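Side-chain contacts in putative epimerase (Burkholderia cenocepacia, PDB 4LW8), which probably acts as an NAD(P)-dependent sugar-nucleotide epimerase or dehydratase in the making of lipopolysaccharide O-antigen: residues L199-L202 / V203-A207; A120-L124 / D125-S129. One frame throughout, in Å; residues are numbered along the deposited sequence.

Interaction 1: L199-L202 / V203-A207; sequences LPKL and VAHYA
H205 turns back along helix 198-207 so that its imidazole grips the carbonyl of K201, one turn earlier. H205 ND1 lies 2.7 Å from K201 O and donates to it at an N-H...O angle of 151°. It comes from above the carbonyl plane, 42° out of it, while the oxygen sits at the ring's edge, tilted somewhat from its plane. The same oxygen takes the ordinary helical bond from the backbone N of H205, 3.0 Å from K201 O, and the two donors reach it from opposite faces of the carbonyl plane. ND1 therefore carries a hydrogen here, and its bond holds the ring's rotation; the backbone bond only gives the oxygen its second donor.

With CG anti to its carbonyl carbon (chi1 -79°), the H205 side chain runs alongside K201, pointing the same way. K201 CG, at the root of an extended chain, packs 3.8 Å from H205 CE1. K201 NZ bonds S214 O and stays 5.8 Å from H205 NE2, so any charge effect between them is probably modest.

Regular alpha-helical i to i+4 bonds carry the rest of the turn: V203 N lies 2.8 Å from L199 O, A204 N bonds P200 O and Y206 N bonds L202 O. The helix lies beside helices 257-268 and 308-321 and the two-stranded parallel sheet of 212-215 and 273-276; in extended short-chain dehydrogenase relatives such a smaller lobe adjoins the Rossmann domain and usually contributes to substrate binding. K201, L202 and H205 rest on I213, L202 also meets L257 and L264, and V203 and A204 face M319.

L202 O lies at the edge of the Y206 ring, near its plane, 3.6 Å from Y206 CD2. The Y206 hydroxyl bonds S265 OG and I272 N, and its ring meets that of Y270.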
loop_
_atom_site.group_PDB
_atom_site.type_symbol
_atom_site.label_atom_id
_atom_site.label_comp_id
_atom_site.label_asym_id
_atom_site.label_seq_id
_atom_site.Cartn_x
_atom_site.Cartn_y
_atom_site.Cartn_z
ATOM N N LEU A 199 -16.081 -3.830 -22.514
ATOM C CA LEU A 199 -16.044 -3.873 -23.981
ATOM C C LEU A 199 -16.233 -5.299 -24.549
ATOM O O LEU A 199 -16.995 -5.475 -25.508
ATOM C CB LEU A 199 -14.750 -3.223 -24.510
ATOM C CG LEU A 199 -14.902 -1.746 -24.944
ATOM C CD1 LEU A 199 -15.583 -0.900 -23.881
ATOM C CD2 LEU A 199 -13.567 -1.116 -25.325
ATOM N N PRO A 200 -15.568 -6.323 -23.964
ATOM C CA PRO A 200 -15.897 -7.679 -24.433
ATOM C C PRO A 200 -17.371 -8.068 -24.226
ATOM O O PRO A 200 -17.934 -8.809 -25.039
ATOM C CB PRO A 200 -14.967 -8.569 -23.599
ATOM C CG PRO A 200 -13.758 -7.682 -23.362
ATOM C CD PRO A 200 -14.348 -6.315 -23.129
ATOM N N LYS A 201 -17.991 -7.559 -23.169
ATOM C CA LYS A 201 -19.418 -7.798 -22.942
ATOM C C LYS A 201 -20.247 -7.198 -24.084
ATOM O O LYS A 201 -21.112 -7.868 -24.656
ATOM C CB LYS A 201 -19.839 -7.211 -21.592
ATOM C CG LYS A 201 -21.287 -7.483 -21.161
ATOM C CD LYS A 201 -21.684 -6.556 -19.995
ATOM C CE LYS A 201 -23.157 -6.697 -19.614
ATOM N NZ LYS A 201 -23.599 -5.683 -18.595
ATOM N N LEU A 202 -19.946 -5.947 -24.434
ATOM C CA LEU A 202 -20.601 -5.259 -25.546
ATOM C C LEU A 202 -20.371 -6.006 -26.856
ATOM O O LEU A 202 -21.313 -6.246 -27.616
ATOM C CB LEU A 202 -20.086 -3.825 -25.674
ATOM C CG LEU A 202 -20.802 -2.697 -24.926
ATOM C CD1 LEU A 202 -21.171 -3.118 -23.527
ATOM C CD2 LEU A 202 -19.905 -1.475 -24.878
ATOM N N VAL A 203 -19.117 -6.366 -27.125
ATOM C CA VAL A 203 -18.781 -7.106 -28.346
ATOM C C VAL A 203 -19.536 -8.442 -28.412
ATOM O O VAL A 203 -20.096 -8.792 -29.451
ATOM C CB VAL A 203 -17.255 -7.351 -28.452
ATOM C CG1 VAL A 203 -16.928 -8.414 -29.511
ATOM C CG2 VAL A 203 -16.540 -6.047 -28.756
ATOM N N ALA A 204 -19.563 -9.173 -27.299
ATOM C CA ALA A 204 -20.249 -10.465 -27.248
ATOM C C ALA A 204 -21.729 -10.311 -27.579
ATOM O O ALA A 204 -22.298 -11.120 -28.313
ATOM C CB ALA A 204 -20.078 -11.117 -25.884
ATOM N N HIS A 205 -22.351 -9.262 -27.053
ATOM C CA HIS A 205 -23.761 -9.029 -27.339
ATOM C C HIS A 205 -23.980 -8.727 -28.818
ATOM O O HIS A 205 -24.850 -9.325 -29.453
ATOM C CB HIS A 205 -24.331 -7.886 -26.493
ATOM C CG HIS A 205 -24.655 -8.272 -25.082
ATOM N ND1 HIS A 205 -23.693 -8.636 -24.161
ATOM C CD2 HIS A 205 -25.845 -8.366 -24.436
ATOM C CE1 HIS A 205 -24.273 -8.913 -23.007
ATOM N NE2 HIS A 205 -25.579 -8.769 -23.152
ATOM N N TYR A 206 -23.200 -7.805 -29.372
ATOM C CA TYR A 206 -23.388 -7.446 -30.771
ATOM C C TYR A 206 -23.040 -8.606 -31.696
ATOM O O TYR A 206 -23.682 -8.798 -32.731
ATOM C CB TYR A 206 -22.548 -6.224 -31.138
ATOM C CG TYR A 206 -23.276 -4.902 -31.026
ATOM C CD1 TYR A 206 -24.147 -4.476 -32.030
ATOM C CD2 TYR A 206 -23.076 -4.067 -29.936
ATOM C CE1 TYR A 206 -24.807 -3.257 -31.943
ATOM C CE2 TYR A 206 -23.733 -2.839 -29.838
ATOM C CZ TYR A 206 -24.597 -2.444 -30.841
ATOM O OH TYR A 206 -25.242 -1.236 -30.750
ATOM N N ALA A 207 -22.054 -9.405 -31.302
ATOM C CA ALA A 207 -21.583 -10.498 -32.145
ATOM C C ALA A 207 -22.662 -11.546 -32.362
ATOM O O ALA A 207 -22.729 -12.162 -33.429
ATOM C CB ALA A 207 -20.327 -11.139 -31.540
#

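Interaction 2: A120-L124 / D125-S129; sequences ALSGL and DRRPS
A side-chain-to-backbone bond closes the turn that follows helix 103-122, where R127 reaches back to the carbonyl of S122, the last residue of that helix. R127 NE lies 2.8 Å from S122 O, with an N-H...O angle of 150°. NH2 of R127 adds a second, weak bond to S122 O at 3.1 Å. The oxygen sits at the edge of the guanidinium, in its plane, and is thus gripped by two N-H groups of one arginine. NE approaches well off the C=O direction, at a C=O...N angle of 123°.

R127 has its CG anti to the carbonyl carbon, and this chi1 of -75° sends a chain extended from CG to NE back across the turn to the helix end. On the way R127 CG passes 3.6 Å from L121 O, an oxygen that also accepts the backbone N of L124 as the helix ends. S122 OG lies over one face of the guanidinium, 3.5 Å from NH2 of R127.

Next along the chain, P128 aims its ring toward the helix end, and P128 CG meets L121 CD2 at 4.2 Å, an apolar touch. L124 CB comes within 3.4 Å of R126 O, with L124 CD1 near the same oxygen. R126 itself points away from the helix and bonds R85 O through NH2.

This is the helix-to-strand link of a Rossmann-type domain, leading from helix 103-122 into strand 130-134 of the parallel part of the sheet. L124 packs on A82 and A120 on M77 and A81, all of helix 74-84. W174, R177 and L178, in the loop between helix 159-172 and strand 180-189, border S122, R127 and L121, and S129 bonds D87 just before strand 88-91.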
loop_
_atom_site.group_PDB
_atom_site.type_symbol
_atom_site.label_atom_id
_atom_site.label_comp_id
_atom_site.label_asym_id
_atom_site.label_seq_id
_atom_site.Cartn_x
_atom_site.Cartn_y
_atom_site.Cartn_z
ATOM N N ALA A 120 13.512 -13.369 -5.873
ATOM C CA ALA A 120 14.039 -14.421 -6.740
ATOM C C ALA A 120 15.021 -13.851 -7.773
ATOM O O ALA A 120 16.091 -14.412 -8.002
ATOM C CB ALA A 120 12.896 -15.156 -7.436
ATOM N N LEU A 121 14.654 -12.732 -8.391
ATOM C CA LEU A 121 15.515 -12.127 -9.407
ATOM C C LEU A 121 16.784 -11.557 -8.778
ATOM O O LEU A 121 17.889 -11.700 -9.310
ATOM C CB LEU A 121 14.756 -11.039 -10.170
ATOM C CG LEU A 121 13.490 -11.528 -10.896
ATOM C CD1 LEU A 121 12.680 -10.348 -11.400
ATOM C CD2 LEU A 121 13.904 -12.424 -12.063
ATOM N N SER A 122 16.623 -10.954 -7.610
ATOM C CA SER A 122 17.724 -10.284 -6.931
ATOM C C SER A 122 18.798 -11.286 -6.503
ATOM O O SER A 122 19.976 -10.949 -6.380
ATOM C CB SER A 122 17.182 -9.500 -5.726
ATOM O OG SER A 122 18.208 -8.762 -5.088
ATOM N N GLY A 123 18.390 -12.525 -6.279
ATOM C CA GLY A 123 19.318 -13.550 -5.852
ATOM C C GLY A 123 20.057 -14.238 -6.988
ATOM O O GLY A 123 20.919 -15.063 -6.735
ATOM N N LEU A 124 19.729 -13.897 -8.232
ATOM C CA LEU A 124 20.399 -14.492 -9.387
ATOM C C LEU A 124 21.846 -14.038 -9.478
ATOM O O LEU A 124 22.181 -12.930 -9.067
ATOM C CB LEU A 124 19.682 -14.140 -10.689
ATOM C CG LEU A 124 18.249 -14.645 -10.839
ATOM C CD1 LEU A 124 17.717 -14.293 -12.218
ATOM C CD2 LEU A 124 18.215 -16.140 -10.597
ATOM N N ASP A 125 22.688 -14.902 -10.033
ATOM C CA ASP A 125 24.087 -14.574 -10.292
ATOM C C ASP A 125 24.174 -13.419 -11.274
ATOM O O ASP A 125 24.994 -12.518 -11.132
ATOM C CB ASP A 125 24.839 -15.795 -10.842
ATOM C CG ASP A 125 25.002 -16.902 -9.807
ATOM O OD1 ASP A 125 24.924 -16.605 -8.597
ATOM O OD2 ASP A 125 25.225 -18.067 -10.205
ATOM N N ARG A 126 23.333 -13.473 -12.297
ATOM C CA ARG A 126 23.236 -12.386 -13.251
ATOM C C ARG A 126 21.823 -11.828 -13.157
ATOM O O ARG A 126 20.856 -12.528 -13.442
ATOM C CB ARG A 126 23.554 -12.863 -14.671
ATOM C CG ARG A 126 23.866 -11.745 -15.665
ATOM C CD ARG A 126 23.890 -12.260 -17.109
ATOM N NE ARG A 126 22.542 -12.332 -17.668
ATOM C CZ ARG A 126 21.892 -13.464 -17.925
ATOM N NH1 ARG A 126 22.471 -14.637 -17.691
ATOM N NH2 ARG A 126 20.662 -13.423 -18.422
ATOM N N ARG A 127 21.700 -10.577 -12.743
ATOM C CA ARG A 127 20.388 -9.983 -12.569
ATOM C C ARG A 127 19.899 -9.467 -13.914
ATOM O O ARG A 127 20.705 -9.092 -14.760
ATOM C CB ARG A 127 20.441 -8.870 -11.522
ATOM C CG ARG A 127 20.544 -9.401 -10.087
ATOM C CD ARG A 127 20.942 -8.293 -9.121
ATOM N NE ARG A 127 21.098 -8.771 -7.750
ATOM C CZ ARG A 127 21.603 -8.043 -6.757
ATOM N NH1 ARG A 127 22.013 -6.801 -6.988
ATOM N NH2 ARG A 127 21.713 -8.558 -5.537
ATOM N N PRO A 128 18.574 -9.468 -14.127
ATOM C CA PRO A 128 18.022 -9.030 -15.418
ATOM C C PRO A 128 18.358 -7.572 -15.739
ATOM O O PRO A 128 18.607 -6.790 -14.824
ATOM C CB PRO A 128 16.507 -9.237 -15.251
ATOM C CG PRO A 128 16.283 -9.362 -13.782
ATOM C CD PRO A 128 17.538 -9.899 -13.179
ATOM N N SER A 129 18.392 -7.220 -17.022
ATOM C CA SER A 129 18.669 -5.848 -17.450
ATOM C C SER A 129 17.426 -4.961 -17.323
ATOM O O SER A 129 17.519 -3.730 -17.299
ATOM C CB SER A 129 19.172 -5.822 -18.898
ATOM O OG SER A 129 20.298 -6.659 -19.078
#

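Interactions 1 and 2 lie on opposite sides of the chain's centre, about 43 Å apart between their centres, and share no helix or strand. Both use a side-chain N-H donor to hold a backbone carbonyl a few residues earlier. In interaction 1 the carbonyl is mid-helix and already has its helical partner, and the contact is largely buried among helices 257-268 and 308-321 and strand 212-215. Interaction 2 is only partly buried: a guanidinium takes the carbonyl of a helix's last residue, joining helix 103-122 to the loop that feeds strand 130-134. Its arginines and aspartate are exposed, whereas in helix 198-207 L202, V203 and Y206 are buried and K201 and H205 partly exposed.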